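PDB 4IZX: ricin B-like lectin from Macrolepiota procera, which binds lactose through a galactose site on its beta-trefoil fold. Local coordinates for residues P35-S38 with G39-Q43. Residues are numbered along the deposited sequence; the frame is centred on the assembly and turned at random.
Sequences PYHS and GKNQQ. With GAL (beta-D-galactopyranose), chain B.
The carboxamide of Gln-42 reaches back across the turn and grips the backbone of 35-38 with both of its polar atoms. Its OE1 accepts the amide of His-37 (N to OE1 2.8 Å) on a lone pair in the carbonyl plane, nearly straight at 170°, while NE2 donates to Pro-35 O at 3.0 Å, arriving above that carbonyl's plane. A weak third bond runs from Gly-39 N to the same OE1. Asp-22 also accepts from NE2, so the amide of this buried side chain is fixed in rotation.

Stacking involves His-37: its imidazole lies over the amide with planes 28° apart, Gln-42 OE1 standing 3.4 Å above the ring plane, over its centre. Separately, Tyr-36 CD1 makes a van der Waals contact with Gln-42 OE1 at 3.3 Å.

Sugar binding uses the edge of the imidazole: His-37 NE2 donates in plane to galactose O3 at 2.8 Å, and Asn-41 ND2 donates to O3 at 3.0 Å. His-37 CG sits between its backbone N and carbonyl carbon (chi1 54°), which brings the ring alongside Gly-39 with NE2 within bonding distance of O3. Gln-42 lines the pocket and, through its stack and its bond to Asp-22, probably positions two residues that bind the sugar; Asp-22, together with Gly-25 N, also hydrogen-bonds the galactose.

A water donates to Ser-38 O (2.7 Å) and accepts from Lys-40 NZ.

The whole turn links strand 31-34 to strand 44-48 of the beta-trefoil; Asn-41 ties it to Leu-23 at the end of strand 20-23, and Tyr-36 OH bonds the C-terminal Pro-140.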
loop_
_atom_site.group_PDB
_atom_site.type_symbol
_atom_site.label_atom_id
_atom_site.label_comp_id
_atom_site.label_asym_id
_atom_site.label_seq_id
_atom_site.Cartn_x
_atom_site.Cartn_y
_atom_site.Cartn_z
ATOM N N PRO A 35 -11.936 6.632 -1.154
ATOM C CA PRO A 35 -12.155 7.451 0.055
ATOM C C PRO A 35 -12.318 6.581 1.303
ATOM O O PRO A 35 -12.970 5.556 1.266
ATOM C CB PRO A 35 -13.413 8.249 -0.286
ATOM C CG PRO A 35 -13.364 8.374 -1.791
ATOM C CD PRO A 35 -12.853 7.009 -2.246
ATOM N N TYR A 36 -11.748 7.028 2.422
ATOM C CA TYR A 36 -11.793 6.263 3.653
ATOM C C TYR A 36 -13.157 6.312 4.304
ATOM O O TYR A 36 -13.649 7.389 4.659
ATOM C CB TYR A 36 -10.751 6.800 4.653
ATOM C CG TYR A 36 -10.614 5.955 5.886
ATOM C CD1 TYR A 36 -10.220 4.637 5.781
ATOM C CD2 TYR A 36 -10.867 6.482 7.159
ATOM C CE1 TYR A 36 -10.070 3.854 6.916
ATOM C CE2 TYR A 36 -10.729 5.701 8.276
ATOM C CZ TYR A 36 -10.337 4.383 8.162
ATOM O OH TYR A 36 -10.164 3.528 9.244
ATOM N N HIS A 37 -13.724 5.145 4.568
ATOM C CA HIS A 37 -14.989 5.015 5.269
ATOM C C HIS A 37 -14.865 4.095 6.488
ATOM O O HIS A 37 -15.873 3.695 7.015
ATOM C CB HIS A 37 -16.116 4.559 4.334
ATOM C CG HIS A 37 -15.813 3.313 3.590
ATOM N ND1 HIS A 37 -15.986 2.075 4.141
ATOM C CD2 HIS A 37 -15.457 3.112 2.312
ATOM C CE1 HIS A 37 -15.632 1.170 3.249
ATOM N NE2 HIS A 37 -15.301 1.769 2.130
ATOM N N SER A 38 -13.648 3.822 6.939
ATOM C CA SER A 38 -13.394 2.912 8.087
ATOM C C SER A 38 -13.736 1.463 7.802
ATOM O O SER A 38 -13.823 0.660 8.703
ATOM C CB SER A 38 -14.104 3.378 9.401
ATOM O OG SER A 38 -13.712 4.716 9.715
ATOM N N GLY A 39 -13.899 1.103 6.558
ATOM C CA GLY A 39 -14.111 -0.287 6.205
ATOM C C GLY A 39 -12.922 -1.139 6.597
ATOM O O GLY A 39 -11.779 -0.697 6.488
ATOM N N LYS A 40 -13.150 -2.402 6.946
ATOM C CA LYS A 40 -12.025 -3.289 7.288
ATOM C C LYS A 40 -11.204 -3.709 6.070
ATOM O O LYS A 40 -10.048 -4.086 6.189
ATOM C CB LYS A 40 -12.451 -4.513 8.071
ATOM C CG LYS A 40 -12.549 -4.259 9.574
ATOM C CD LYS A 40 -13.635 -3.287 9.986
ATOM C CE LYS A 40 -13.712 -3.188 11.507
ATOM N NZ LYS A 40 -14.816 -2.317 11.924
ATOM N N ASN A 41 -11.781 -3.532 4.872
ATOM C CA ASN A 41 -11.056 -3.675 3.620
ATOM C C ASN A 41 -10.144 -2.484 3.324
ATOM O O ASN A 41 -9.438 -2.491 2.319
ATOM C CB ASN A 41 -12.019 -3.899 2.451
ATOM C CG ASN A 41 -12.913 -2.705 2.183
ATOM O OD1 ASN A 41 -13.504 -2.135 3.110
ATOM N ND2 ASN A 41 -12.985 -2.283 0.936
ATOM N N GLN A 42 -10.129 -1.488 4.215
ATOM C CA GLN A 42 -9.269 -0.321 4.150
ATOM C C GLN A 42 -8.279 -0.323 5.325
ATOM O O GLN A 42 -7.645 0.698 5.590
ATOM C CB GLN A 42 -10.098 0.924 4.145
ATOM C CG GLN A 42 -11.173 0.933 3.079
ATOM C CD GLN A 42 -11.900 2.249 3.005
ATOM O OE1 GLN A 42 -12.347 2.775 4.021
ATOM N NE2 GLN A 42 -12.049 2.782 1.812
ATOM N N GLN A 43 -8.147 -1.457 6.022
ATOM C CA GLN A 43 -7.306 -1.621 7.167
ATOM C C GLN A 43 -6.366 -2.780 6.945
ATOM O O GLN A 43 -6.769 -3.837 6.457
ATOM C CB GLN A 43 -8.163 -1.807 8.431
ATOM C CG GLN A 43 -9.069 -0.621 8.704
ATOM C CD GLN A 43 -9.925 -0.750 9.935
ATOM O OE1 GLN A 43 -11.099 -0.304 9.965
ATOM N NE2 GLN A 43 -9.351 -1.279 10.972
HETATM C C1 GAL B . -17.086 -1.325 -2.027
HETATM C C2 GAL B . -16.228 -1.082 -0.824
HETATM C C3 GAL B . -15.264 0.073 -1.090
HETATM C C4 GAL B . -14.509 -0.161 -2.405
HETATM C C5 GAL B . -15.521 -0.398 -3.503
HETATM C C6 GAL B . -14.877 -0.637 -4.868
HETATM O O2 GAL B . -17.054 -0.742 0.273
HETATM O O3 GAL B . -14.375 0.176 0.021
HETATM O O4 GAL B . -13.658 -1.321 -2.293
HETATM O O5 GAL B . -16.314 -1.545 -3.205
HETATM O O6 GAL B . -15.904 -0.784 -5.867
HETATM O O HOH W 1 -13.678 0.286 11.370
#